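Local coordinates for protein chitin elicitor receptor kinase 1 (Arabidopsis thaliana, PDB 4EBY) that probably senses chitin oligomers at the plant cell surface through its LysM ectodomain and, on chitin-induced dimerization, activates immune signalling as a receptor kinase, at residues 18-23 and 41-46; 37-42 and 50-55; 152-157 and 166-171; 173-178 and 182-187. All coordinates share one frame; numbering follows the deposited sequence.

Interaction 1 of 4, residues 18-23 and 41-46; sequences TTLSVI and PILRYN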
loop_
_atom_site.group_PDB
_atom_site.type_symbol
_atom_site.label_atom_id
_atom_site.label_comp_id
_atom_site.label_asym_id
_atom_site.label_seq_id
_atom_site.Cartn_x
_atom_site.Cartn_y
_atom_site.Cartn_z
ATOM N N THR A 18 -5.258 13.434 7.333
ATOM C CA THR A 18 -4.900 12.116 7.845
ATOM C C THR A 18 -3.745 12.151 8.826
ATOM O O THR A 18 -2.717 12.761 8.542
ATOM C CB THR A 18 -4.437 11.248 6.676
ATOM O OG1 THR A 18 -5.489 11.206 5.708
ATOM C CG2 THR A 18 -4.097 9.842 7.145
ATOM N N THR A 19 -3.922 11.505 9.980
ATOM C CA THR A 19 -2.835 11.369 10.960
ATOM C C THR A 19 -2.153 9.993 10.896
ATOM O O THR A 19 -2.670 9.035 10.299
ATOM C CB THR A 19 -3.357 11.512 12.378
ATOM O OG1 THR A 19 -4.331 10.492 12.616
ATOM C CG2 THR A 19 -3.977 12.895 12.599
ATOM N N LEU A 20 -0.994 9.867 11.539
ATOM C CA LEU A 20 -0.298 8.583 11.511
ATOM C C LEU A 20 -1.115 7.511 12.257
ATOM O O LEU A 20 -1.136 6.338 11.874
ATOM C CB LEU A 20 1.089 8.722 12.128
ATOM C CG LEU A 20 1.970 7.492 11.933
ATOM C CD1 LEU A 20 2.230 7.289 10.448
ATOM C CD2 LEU A 20 3.282 7.684 12.725
ATOM N N SER A 21 -1.813 7.923 13.312
ATOM C CA SER A 21 -2.655 7.002 14.062
ATOM C C SER A 21 -3.734 6.382 13.170
ATOM O O SER A 21 -3.989 5.189 13.245
ATOM C CB SER A 21 -3.287 7.738 15.260
ATOM O OG SER A 21 -4.082 6.856 16.008
ATOM N N VAL A 22 -4.394 7.198 12.355
ATOM C CA VAL A 22 -5.439 6.669 11.472
ATOM C C VAL A 22 -4.863 5.699 10.437
ATOM O O VAL A 22 -5.441 4.646 10.142
ATOM C CB VAL A 22 -6.233 7.801 10.786
ATOM C CG1 VAL A 22 -7.108 7.231 9.671
ATOM C CG2 VAL A 22 -7.103 8.513 11.810
ATOM N N ILE A 23 -3.697 6.030 9.896
ATOM C CA ILE A 23 -3.043 5.118 8.972
ATOM C C ILE A 23 -2.748 3.793 9.654
ATOM O O ILE A 23 -3.026 2.733 9.109
ATOM C CB ILE A 23 -1.744 5.722 8.436
ATOM C CG1 ILE A 23 -2.083 6.951 7.586
ATOM C CG2 ILE A 23 -0.931 4.692 7.604
ATOM C CD1 ILE A 23 -0.847 7.759 7.168
ATOM N N PRO A 41 7.333 0.435 13.854
ATOM C CA PRO A 41 7.333 -0.397 12.641
ATOM C C PRO A 41 7.114 0.418 11.362
ATOM O O PRO A 41 7.696 0.109 10.328
ATOM C CB PRO A 41 6.162 -1.367 12.882
ATOM C CG PRO A 41 6.122 -1.495 14.338
ATOM C CD PRO A 41 6.418 -0.096 14.879
ATOM N N ILE A 42 6.280 1.447 11.445
ATOM C CA ILE A 42 6.081 2.368 10.338
ATOM C C ILE A 42 7.215 3.385 10.201
ATOM O O ILE A 42 7.738 3.599 9.099
ATOM C CB ILE A 42 4.737 3.106 10.484
ATOM C CG1 ILE A 42 3.606 2.097 10.332
ATOM C CG2 ILE A 42 4.605 4.180 9.417
ATOM C CD1 ILE A 42 2.236 2.687 10.735
ATOM N N LEU A 43 7.606 4.002 11.313
ATOM C CA LEU A 43 8.604 5.061 11.259
ATOM C C LEU A 43 9.941 4.587 10.683
ATOM O O LEU A 43 10.652 5.367 10.054
ATOM C CB LEU A 43 8.814 5.709 12.624
ATOM C CG LEU A 43 7.577 6.481 13.124
ATOM C CD1 LEU A 43 7.818 6.987 14.522
ATOM C CD2 LEU A 43 7.264 7.641 12.175
ATOM N N ARG A 44 10.282 3.322 10.905
ATOM C CA ARG A 44 11.560 2.806 10.378
ATOM C C ARG A 44 11.661 2.917 8.875
ATOM O O ARG A 44 12.759 3.008 8.337
ATOM C CB ARG A 44 11.738 1.340 10.737
ATOM C CG ARG A 44 12.229 1.116 12.102
ATOM C CD ARG A 44 12.354 -0.365 12.322
ATOM N NE ARG A 44 12.588 -0.618 13.725
ATOM C CZ ARG A 44 11.685 -1.125 14.545
ATOM N NH1 ARG A 44 10.485 -1.475 14.091
ATOM N NH2 ARG A 44 12.003 -1.304 15.813
ATOM N N TYR A 45 10.523 2.883 8.193
ATOM C CA TYR A 45 10.498 2.991 6.738
ATOM C C TYR A 45 10.294 4.422 6.252
ATOM O O TYR A 45 10.177 4.656 5.054
ATOM C CB TYR A 45 9.416 2.066 6.153
ATOM C CG TYR A 45 9.764 0.603 6.313
ATOM C CD1 TYR A 45 10.614 -0.050 5.391
ATOM C CD2 TYR A 45 9.299 -0.113 7.399
ATOM C CE1 TYR A 45 10.938 -1.385 5.568
ATOM C CE2 TYR A 45 9.615 -1.444 7.580
ATOM C CZ TYR A 45 10.441 -2.072 6.661
ATOM O OH TYR A 45 10.750 -3.392 6.880
ATOM N N ASN A 46 10.248 5.375 7.182
ATOM C CA ASN A 46 9.975 6.773 6.843
ATOM C C ASN A 46 10.890 7.701 7.631
ATOM O O ASN A 46 10.443 8.454 8.480
ATOM C CB ASN A 46 8.520 7.127 7.157
ATOM C CG ASN A 46 7.537 6.334 6.329
ATOM O OD1 ASN A 46 7.209 6.722 5.205
ATOM N ND2 ASN A 46 7.075 5.204 6.868
#

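Interaction 2 of 4, residues 37-42 and 50-55; sequences INFDPI and KDKDRI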
loop_
_atom_site.group_PDB
_atom_site.type_symbol
_atom_site.label_atom_id
_atom_site.label_comp_id
_atom_site.label_asym_id
_atom_site.label_seq_id
_atom_site.Cartn_x
_atom_site.Cartn_y
_atom_site.Cartn_z
ATOM N N ILE A 37 0.729 3.945 20.759
ATOM C CA ILE A 37 1.890 4.397 21.523
ATOM C C ILE A 37 3.180 4.274 20.703
ATOM O O ILE A 37 3.936 5.237 20.564
ATOM C CB ILE A 37 2.050 3.583 22.797
ATOM C CG1 ILE A 37 0.804 3.729 23.675
ATOM C CG2 ILE A 37 3.294 4.028 23.552
ATOM C CD1 ILE A 37 0.719 2.689 24.765
ATOM N N ASN A 38 3.404 3.083 20.162
ATOM C CA ASN A 38 4.634 2.764 19.468
ATOM C C ASN A 38 4.351 2.662 17.978
ATOM O O ASN A 38 3.609 1.780 17.548
ATOM C CB ASN A 38 5.163 1.439 20.001
ATOM C CG ASN A 38 6.536 1.091 19.470
ATOM O OD1 ASN A 38 6.861 1.385 18.321
ATOM N ND2 ASN A 38 7.347 0.449 20.301
ATOM N N PHE A 39 4.925 3.571 17.195
ATOM C CA PHE A 39 4.748 3.566 15.743
ATOM C C PHE A 39 6.035 3.198 15.029
ATOM O O PHE A 39 6.166 3.436 13.839
ATOM C CB PHE A 39 4.291 4.955 15.281
ATOM C CG PHE A 39 2.916 5.332 15.792
ATOM C CD1 PHE A 39 1.794 5.052 15.017
ATOM C CD2 PHE A 39 2.751 5.934 17.035
ATOM C CE1 PHE A 39 0.512 5.381 15.473
ATOM C CE2 PHE A 39 1.472 6.268 17.493
ATOM C CZ PHE A 39 0.360 5.985 16.700
ATOM N N ASP A 40 6.985 2.629 15.773
ATOM C CA ASP A 40 8.285 2.294 15.181
ATOM C C ASP A 40 8.230 1.433 13.910
ATOM O O ASP A 40 9.004 1.659 12.977
ATOM C CB ASP A 40 9.211 1.642 16.220
ATOM C CG ASP A 40 9.688 2.619 17.282
ATOM O OD1 ASP A 40 9.423 3.839 17.176
ATOM O OD2 ASP A 40 10.363 2.159 18.222
ATOM N N PRO A 41 7.333 0.435 13.854
ATOM C CA PRO A 41 7.333 -0.397 12.641
ATOM C C PRO A 41 7.114 0.418 11.362
ATOM O O PRO A 41 7.696 0.109 10.328
ATOM C CB PRO A 41 6.162 -1.367 12.882
ATOM C CG PRO A 41 6.122 -1.495 14.338
ATOM C CD PRO A 41 6.418 -0.096 14.879
ATOM N N ILE A 42 6.280 1.447 11.445
ATOM C CA ILE A 42 6.081 2.368 10.338
ATOM C C ILE A 42 7.215 3.385 10.201
ATOM O O ILE A 42 7.738 3.599 9.099
ATOM C CB ILE A 42 4.737 3.106 10.484
ATOM C CG1 ILE A 42 3.606 2.097 10.332
ATOM C CG2 ILE A 42 4.605 4.180 9.417
ATOM C CD1 ILE A 42 2.236 2.687 10.735
ATOM N N LYS A 50 9.873 13.810 10.608
ATOM C CA LYS A 50 10.537 14.443 11.747
ATOM C C LYS A 50 9.701 14.396 13.022
ATOM O O LYS A 50 10.236 14.299 14.123
ATOM C CB LYS A 50 10.861 15.904 11.417
ATOM C CG LYS A 50 11.654 16.110 10.136
ATOM C CD LYS A 50 13.019 15.445 10.207
ATOM C CE LYS A 50 13.929 15.946 9.093
ATOM N NZ LYS A 50 13.321 15.761 7.742
ATOM N N ASP A 51 8.384 14.480 12.871
ATOM C CA ASP A 51 7.492 14.506 14.020
ATOM C C ASP A 51 6.261 13.657 13.696
ATOM O O ASP A 51 5.435 14.056 12.879
ATOM C CB ASP A 51 7.075 15.949 14.317
ATOM C CG ASP A 51 6.189 16.057 15.535
ATOM O OD1 ASP A 51 5.770 15.009 16.057
ATOM O OD2 ASP A 51 5.917 17.192 15.986
ATOM N N LYS A 52 6.155 12.492 14.333
ATOM C CA LYS A 52 5.088 11.544 14.023
ATOM C C LYS A 52 3.736 12.143 14.367
ATOM O O LYS A 52 2.721 11.754 13.801
ATOM C CB LYS A 52 5.279 10.225 14.788
ATOM C CG LYS A 52 5.166 10.353 16.315
ATOM C CD LYS A 52 5.357 8.990 16.986
ATOM C CE LYS A 52 5.046 9.032 18.473
ATOM N NZ LYS A 52 5.902 10.006 19.190
ATOM N N ASP A 53 3.731 13.083 15.303
ATOM C CA ASP A 53 2.479 13.715 15.744
ATOM C C ASP A 53 2.012 14.891 14.890
ATOM O O ASP A 53 0.936 15.442 15.128
ATOM C CB ASP A 53 2.601 14.133 17.198
ATOM C CG ASP A 53 2.756 12.945 18.122
ATOM O OD1 ASP A 53 1.989 11.966 17.962
ATOM O OD2 ASP A 53 3.657 12.985 18.980
ATOM N N ARG A 54 2.808 15.257 13.892
ATOM C CA ARG A 54 2.472 16.335 12.964
ATOM C C ARG A 54 3.002 16.013 11.573
ATOM O O ARG A 54 4.019 16.561 11.150
ATOM C CB ARG A 54 3.043 17.669 13.469
ATOM C CG ARG A 54 2.427 18.085 14.799
ATOM C CD ARG A 54 2.715 19.512 15.222
ATOM N NE ARG A 54 1.898 19.796 16.395
ATOM C CZ ARG A 54 0.904 20.683 16.438
ATOM N NH1 ARG A 54 0.624 21.423 15.374
ATOM N NH2 ARG A 54 0.216 20.843 17.560
ATOM N N ILE A 55 2.315 15.127 10.856
ATOM C CA ILE A 55 2.796 14.708 9.542
ATOM C C ILE A 55 2.318 15.652 8.436
ATOM O O ILE A 55 1.339 16.385 8.605
ATOM C CB ILE A 55 2.464 13.230 9.235
ATOM C CG1 ILE A 55 0.949 12.962 9.252
ATOM C CG2 ILE A 55 3.156 12.318 10.234
ATOM C CD1 ILE A 55 0.590 11.516 8.873
#

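Interaction 3 of 4, residues 152-157 and 166-171; sequences DSLSSI and DILQRY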
loop_
_atom_site.group_PDB
_atom_site.type_symbol
_atom_site.label_atom_id
_atom_site.label_comp_id
_atom_site.label_asym_id
_atom_site.label_seq_id
_atom_site.Cartn_x
_atom_site.Cartn_y
_atom_site.Cartn_z
ATOM N N ASP A 152 2.453 11.994 -10.750
ATOM C CA ASP A 152 3.475 10.967 -10.998
ATOM C C ASP A 152 3.733 10.716 -12.474
ATOM O O ASP A 152 2.840 10.858 -13.296
ATOM C CB ASP A 152 3.049 9.631 -10.392
ATOM C CG ASP A 152 3.012 9.654 -8.883
ATOM O OD1 ASP A 152 3.988 10.119 -8.263
ATOM O OD2 ASP A 152 2.001 9.191 -8.318
ATOM N N SER A 153 4.964 10.308 -12.787
ATOM C CA SER A 153 5.312 9.822 -14.114
ATOM C C SER A 153 6.355 8.714 -13.976
ATOM O O SER A 153 6.906 8.498 -12.890
ATOM C CB SER A 153 5.848 10.960 -14.994
ATOM O OG SER A 153 7.009 11.525 -14.421
ATOM N N LEU A 154 6.631 8.007 -15.073
ATOM C CA LEU A 154 7.657 6.982 -15.016
ATOM C C LEU A 154 8.995 7.598 -14.608
ATOM O O LEU A 154 9.675 7.092 -13.721
ATOM C CB LEU A 154 7.789 6.262 -16.355
ATOM C CG LEU A 154 8.851 5.163 -16.373
ATOM C CD1 LEU A 154 8.519 4.075 -15.345
ATOM C CD2 LEU A 154 8.957 4.587 -17.768
ATOM N N SER A 155 9.374 8.696 -15.257
ATOM C CA SER A 155 10.634 9.359 -14.912
ATOM C C SER A 155 10.678 9.852 -13.465
ATOM O O SER A 155 11.695 9.692 -12.792
ATOM C CB SER A 155 10.962 10.502 -15.887
ATOM O OG SER A 155 9.825 11.304 -16.137
ATOM N N SER A 156 9.586 10.431 -12.966
ATOM C CA SER A 156 9.586 10.923 -11.583
ATOM C C SER A 156 9.658 9.797 -10.555
ATOM O O SER A 156 10.319 9.931 -9.532
ATOM C CB SER A 156 8.385 11.829 -11.293
ATOM O OG SER A 156 7.183 11.089 -11.171
ATOM N N ILE A 157 8.985 8.682 -10.825
ATOM C CA ILE A 157 9.052 7.546 -9.907
ATOM C C ILE A 157 10.421 6.863 -9.988
ATOM O O ILE A 157 10.956 6.405 -8.984
ATOM C CB ILE A 157 7.896 6.544 -10.148
ATOM C CG1 ILE A 157 6.565 7.178 -9.724
ATOM C CG2 ILE A 157 8.124 5.256 -9.333
ATOM C CD1 ILE A 157 5.332 6.455 -10.240
ATOM N N ASP A 166 13.342 1.344 -17.045
ATOM C CA ASP A 166 13.086 0.095 -17.766
ATOM C C ASP A 166 12.704 -1.030 -16.809
ATOM O O ASP A 166 11.815 -1.825 -17.112
ATOM C CB ASP A 166 14.284 -0.323 -18.642
ATOM C CG ASP A 166 14.058 -1.655 -19.350
ATOM O OD1 ASP A 166 13.156 -1.728 -20.218
ATOM O OD2 ASP A 166 14.769 -2.636 -19.033
ATOM N N ILE A 167 13.381 -1.106 -15.664
ATOM C CA ILE A 167 13.046 -2.117 -14.660
ATOM C C ILE A 167 11.625 -1.865 -14.129
ATOM O O ILE A 167 10.809 -2.791 -14.055
ATOM C CB ILE A 167 14.073 -2.159 -13.508
ATOM C CG1 ILE A 167 15.409 -2.704 -14.011
ATOM C CG2 ILE A 167 13.573 -3.026 -12.360
ATOM C CD1 ILE A 167 15.318 -4.108 -14.527
ATOM N N LEU A 168 11.321 -0.615 -13.782
ATOM C CA LEU A 168 9.977 -0.286 -13.304
ATOM C C LEU A 168 8.912 -0.682 -14.315
ATOM O O LEU A 168 7.874 -1.229 -13.952
ATOM C CB LEU A 168 9.841 1.203 -13.012
ATOM C CG LEU A 168 10.568 1.703 -11.770
ATOM C CD1 LEU A 168 10.416 3.214 -11.692
ATOM C CD2 LEU A 168 10.035 1.033 -10.489
ATOM N N GLN A 169 9.158 -0.398 -15.590
ATOM C CA GLN A 169 8.160 -0.730 -16.598
ATOM C C GLN A 169 8.000 -2.235 -16.734
ATOM O O GLN A 169 6.888 -2.729 -16.918
ATOM C CB GLN A 169 8.530 -0.131 -17.960
ATOM C CG GLN A 169 7.373 -0.143 -18.963
ATOM C CD GLN A 169 6.235 0.773 -18.529
ATOM O OE1 GLN A 169 6.294 1.991 -18.729
ATOM N NE2 GLN A 169 5.186 0.189 -17.959
ATOM N N ARG A 170 9.109 -2.967 -16.664
ATOM C CA ARG A 170 9.063 -4.422 -16.805
ATOM C C ARG A 170 8.290 -5.072 -15.655
ATOM O O ARG A 170 7.667 -6.121 -15.835
ATOM C CB ARG A 170 10.475 -5.023 -16.898
ATOM C CG ARG A 170 11.196 -4.808 -18.224
ATOM C CD ARG A 170 12.628 -5.369 -18.110
ATOM N NE ARG A 170 13.437 -5.241 -19.323
ATOM C CZ ARG A 170 13.582 -6.206 -20.233
ATOM N NH1 ARG A 170 12.969 -7.370 -20.071
ATOM N NH2 ARG A 170 14.344 -6.015 -21.308
ATOM N N TYR A 171 8.336 -4.465 -14.472
ATOM C CA TYR A 171 7.539 -4.968 -13.346
ATOM C C TYR A 171 6.056 -4.640 -13.502
ATOM O O TYR A 171 5.211 -5.189 -12.801
ATOM C CB TYR A 171 8.025 -4.358 -12.030
ATOM C CG TYR A 171 9.248 -5.029 -11.439
ATOM C CD1 TYR A 171 9.276 -6.402 -11.197
ATOM C CD2 TYR A 171 10.369 -4.286 -11.113
ATOM C CE1 TYR A 171 10.414 -7.006 -10.631
ATOM C CE2 TYR A 171 11.491 -4.877 -10.548
ATOM C CZ TYR A 171 11.500 -6.229 -10.305
ATOM O OH TYR A 171 12.634 -6.792 -9.746
#

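Interaction 4 of 4, residues 173-178 and 182-187; sequences PGVNFN and GIVYVP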
loop_
_atom_site.group_PDB
_atom_site.type_symbol
_atom_site.label_atom_id
_atom_site.label_comp_id
_atom_site.label_asym_id
_atom_site.label_seq_id
_atom_site.Cartn_x
_atom_site.Cartn_y
_atom_site.Cartn_z
ATOM N N PRO A 173 4.064 -4.246 -16.687
ATOM C CA PRO A 173 4.117 -4.200 -18.149
ATOM C C PRO A 173 2.844 -3.631 -18.753
ATOM O O PRO A 173 1.728 -3.966 -18.317
ATOM C CB PRO A 173 4.299 -5.671 -18.549
ATOM C CG PRO A 173 3.819 -6.457 -17.351
ATOM C CD PRO A 173 4.154 -5.618 -16.159
ATOM N N GLY A 174 3.025 -2.728 -19.707
ATOM C CA GLY A 174 1.912 -2.126 -20.420
ATOM C C GLY A 174 1.231 -0.996 -19.667
ATOM O O GLY A 174 0.309 -0.384 -20.204
ATOM N N VAL A 175 1.682 -0.709 -18.448
ATOM C CA VAL A 175 1.038 0.297 -17.593
ATOM C C VAL A 175 1.634 1.682 -17.786
ATOM O O VAL A 175 2.841 1.879 -17.626
ATOM C CB VAL A 175 1.185 -0.067 -16.112
ATOM C CG1 VAL A 175 0.530 1.012 -15.210
ATOM C CG2 VAL A 175 0.587 -1.454 -15.858
ATOM N N ASN A 176 0.784 2.640 -18.142
ATOM C CA ASN A 176 1.218 4.029 -18.305
ATOM C C ASN A 176 1.365 4.687 -16.924
ATOM O O ASN A 176 0.364 4.922 -16.224
ATOM C CB ASN A 176 0.176 4.772 -19.132
ATOM C CG ASN A 176 0.451 6.261 -19.231
ATOM O OD1 ASN A 176 1.542 6.736 -18.904
ATOM N ND2 ASN A 176 -0.549 7.009 -19.694
ATOM N N PHE A 177 2.607 4.951 -16.525
ATOM C CA PHE A 177 2.883 5.489 -15.188
ATOM C C PHE A 177 2.396 6.924 -15.018
ATOM O O PHE A 177 2.476 7.488 -13.914
ATOM C CB PHE A 177 4.382 5.439 -14.884
ATOM C CG PHE A 177 4.868 4.109 -14.354
ATOM C CD1 PHE A 177 5.475 4.029 -13.115
ATOM C CD2 PHE A 177 4.757 2.952 -15.112
ATOM C CE1 PHE A 177 5.956 2.820 -12.629
ATOM C CE2 PHE A 177 5.228 1.736 -14.628
ATOM C CZ PHE A 177 5.832 1.671 -13.385
ATOM N N ASN A 178 1.915 7.523 -16.100
ATOM C CA ASN A 178 1.373 8.879 -16.045
ATOM C C ASN A 178 -0.160 8.909 -16.079
ATOM O O ASN A 178 -0.766 9.970 -16.231
ATOM C CB ASN A 178 1.935 9.717 -17.195
ATOM C CG ASN A 178 1.669 11.201 -17.017
ATOM O OD1 ASN A 178 1.792 11.743 -15.914
ATOM N ND2 ASN A 178 1.283 11.866 -18.102
ATOM N N GLY A 182 -4.987 3.768 -10.463
ATOM C CA GLY A 182 -4.546 2.400 -10.264
ATOM C C GLY A 182 -3.210 2.326 -9.550
ATOM O O GLY A 182 -2.737 3.314 -8.986
ATOM N N ILE A 183 -2.621 1.134 -9.554
ATOM C CA ILE A 183 -1.455 0.831 -8.742
ATOM C C ILE A 183 -0.298 0.356 -9.626
ATOM O O ILE A 183 -0.499 -0.278 -10.687
ATOM C CB ILE A 183 -1.817 -0.263 -7.729
ATOM C CG1 ILE A 183 -2.533 0.379 -6.521
ATOM C CG2 ILE A 183 -0.598 -1.028 -7.271
ATOM C CD1 ILE A 183 -3.273 -0.611 -5.687
ATOM N N VAL A 184 0.916 0.666 -9.185
ATOM C CA VAL A 184 2.119 0.048 -9.765
ATOM C C VAL A 184 2.947 -0.486 -8.603
ATOM O O VAL A 184 2.782 -0.038 -7.471
ATOM C CB VAL A 184 2.972 1.021 -10.604
ATOM C CG1 VAL A 184 2.246 1.407 -11.902
ATOM C CG2 VAL A 184 3.415 2.246 -9.778
ATOM N N TYR A 185 3.819 -1.451 -8.893
ATOM C CA TYR A 185 4.698 -2.028 -7.885
ATOM C C TYR A 185 6.112 -1.498 -8.096
ATOM O O TYR A 185 6.667 -1.607 -9.194
ATOM C CB TYR A 185 4.683 -3.551 -7.983
ATOM C CG TYR A 185 3.307 -4.142 -7.779
ATOM C CD1 TYR A 185 2.693 -4.099 -6.541
ATOM C CD2 TYR A 185 2.634 -4.750 -8.828
ATOM C CE1 TYR A 185 1.439 -4.630 -6.351
ATOM C CE2 TYR A 185 1.388 -5.289 -8.650
ATOM C CZ TYR A 185 0.796 -5.227 -7.406
ATOM O OH TYR A 185 -0.456 -5.768 -7.228
ATOM N N VAL A 186 6.676 -0.911 -7.043
ATOM C CA VAL A 186 7.978 -0.239 -7.118
ATOM C C VAL A 186 8.897 -0.868 -6.075
ATOM O O VAL A 186 8.520 -0.945 -4.914
ATOM C CB VAL A 186 7.790 1.257 -6.759
ATOM C CG1 VAL A 186 9.146 2.004 -6.739
ATOM C CG2 VAL A 186 6.771 1.919 -7.717
ATOM N N PRO A 187 10.109 -1.311 -6.462
ATOM C CA PRO A 187 11.007 -1.874 -5.437
ATOM C C PRO A 187 11.214 -0.912 -4.288
ATOM O O PRO A 187 11.359 0.294 -4.506
ATOM C CB PRO A 187 12.337 -2.041 -6.194
ATOM C CG PRO A 187 11.923 -2.271 -7.610
ATOM C CD PRO A 187 10.704 -1.375 -7.816
#

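Interaction 1 of 4, residues 18-23 and 41-46
Leu20 lays its two methyl branches over the side chains of Ile42 and Leu43, one branch to each. CD1 of Leu20 meets CG2 of Ile42 at 4.0 Å, where the two side chains run antiparallel alongside each other. Leu20 CD2 lies 4.0 Å from Leu43 CD2, and there the chains cross at a slant. With CG anti to the backbone N (chi1 -170°), Leu20 carries its fork off the first turn of helix 20-26 toward helix 40-43. The contact is wholly apolar and largely buried. Thr19 caps the start of helix 20-26, its OG1 accepting a weak bond from Val22 N. The carbonyl O of Ile42 is gripped from opposite faces of its plane by Tyr45 N and by the side-chain amide of Asn46 (ND2 to Ile42 O 2.8 Å), which also binds Leu62 O. Ile42 and Ile23 both rest on strand 60-70, on Val61 and Val63 respectively. Two short helices packed together against neighbouring strands, 8-13 and 60-70, are consistent with the beta-alpha-alpha-beta arrangement of a LysM module.

Interaction 2 of 4, residues 37-42 and 50-55
Chi1 of Lys52, at 65°, sets CG between the backbone N and the carbonyl carbon, and an extended run out to CE then carries the aliphatic chain to Phe39, whose own chi1 of -66° leaves CG anti to the carbonyl carbon. This joins the start of helix 40-43 to the loop leading into strand 60-70, the second helix and the following connection of what is probably a LysM-like beta-alpha-alpha-beta unit. Phe39 CD2 lies 4.0 Å from Lys52 CD and 4.1 Å from Lys52 CE, the two side chains crossing at about a right angle. The lysine thus meets the ring with its methylene carbons, while a bend at chi4 (-59°) takes the ammonium on to a long salt bridge within its own loop, Lys52 NZ to Asp53 OD2 at 3.7 Å. Phe39 and Lys52 also both touch Leu20 of helix 20-26, which places their contact beside the packing of the two helices. Two Asx turns shape the backbones that carry these side chains. In the 50-55 loop, Asp51 OD1 accepts from Asp53 N at 2.9 Å, the N-H arriving from above the carboxylate plane, and a type I turn from Asp51 to Arg54 is closed by the backbone. Ahead of helix 40-43, Asn38 OD1 spans Phe39 and takes the N-H of Asp40 at 2.8 Å, almost in line with the side-chain C=O.

Interaction 3 of 4, residues 152-157 and 166-171
Leu154 reaches across to helix 165-171 with both methyls: CD1 settles 3.9 Å from Leu168 CB, and CD2 lies 3.8 Å from Gln169 OE1. Its CG stands anti to the backbone N (chi1 -180°), which sends the fork out from the first turn of helix 154-161 toward helix 165-171. Leu168 runs antiparallel alongside it and carries its own tip on to Ile157, where Leu168 CD1 is 3.9 Å from Ile157 CG2 and the two side chains meet at a slant. Ile157 presents that branch anti to its backbone N, while CG1 is anti to the carbonyl carbon. These are the two helices of the LysM beta-alpha-alpha-beta fold, and both Ile157 and Leu168 bear on Val186 of strand 183-187. Gln169, bent at chi2 (66°), crosses Leu154 at about a right angle; its amide NE2 is held by Val175 O in the loop that follows, so one side chain serves both neighbours. A capping box starts helix 154-161: Ser156 N donates to Ser153 OG at 3.2 Å, and Ser153 N returns a bond to Ser156 OG at 2.9 Å. One turn apart on helix 165-171, Asp166 OD2 lies close to the guanidinium plane of Arg170 and is met by Arg170 NE at 2.9 Å, a salt bridge on the syn side, tilted out of the carboxylate plane.

Interaction 4 of 4, residues 173-178 and 182-187
The last strand of the LysM domain and the loop that leads up to it meet here through Val184, whose isopropyl group fits against Val175 and Phe177. Val184 CG1 lies over one face of the Phe177 ring, 4.0 Å from the centroid and 13° off the ring normal, a CH-pi contact. The second branch stays by the same ring, Val184 CG2 being 3.9 Å from Phe177 CE1. Val184 CG1 also meets Val175 CG1 at 3.7 Å, so a single methyl is shared between an aromatic face and a second valine. The torsions account for this division: in Val184 (chi1 -69°) CG1 stands anti to the carbonyl carbon, whereas CG2 sits between that carbon and the backbone N. In Val175 the touching branch, CG1, is instead anti to the backbone N. Phe177 itself is buried, and it also touches Leu154 and Ile157 of helix 154-161 and Gln169 of helix 165-171, so its ring joins both helices to the strand. An Asx turn shapes the loop next to it: Asn176 OD1 accepts from Asn178 N at 2.9 Å, with the donor well above the carbonyl plane. Strand 183-187 is an outermost strand of the sheet and pairs with strand 143-147, with backbone hydrogen bonds between Val184 and Tyr146 and between Val186 and Val144. The 173-178 loop adds to the helical layer here; two helices packed on one face of an antiparallel strand pair are the hallmark of the LysM beta-alpha-alpha-beta fold.

Overall arrangement
From the N terminus, interaction 1 closes the loop from helix 20-26 to helix 40-43, and interaction 2 starts within that span and ties the entry of helix 40-43 to the loop before strand 60-70. The two overlap along the chain, share Pro41 and Ile42, and touch where Leu20 CD2 packs on Phe39 CD1 at 3.8 Å. Interactions 3 and 4 follow in series inside the LysM domain: the first pairs helices 154-161 and 165-171, the second binds the next loop to strand 183-187. They meet where Phe177 packs on the backbone of Leu154 and Leu168. The two groups stand well apart, with centres at least about 24 Å from each other.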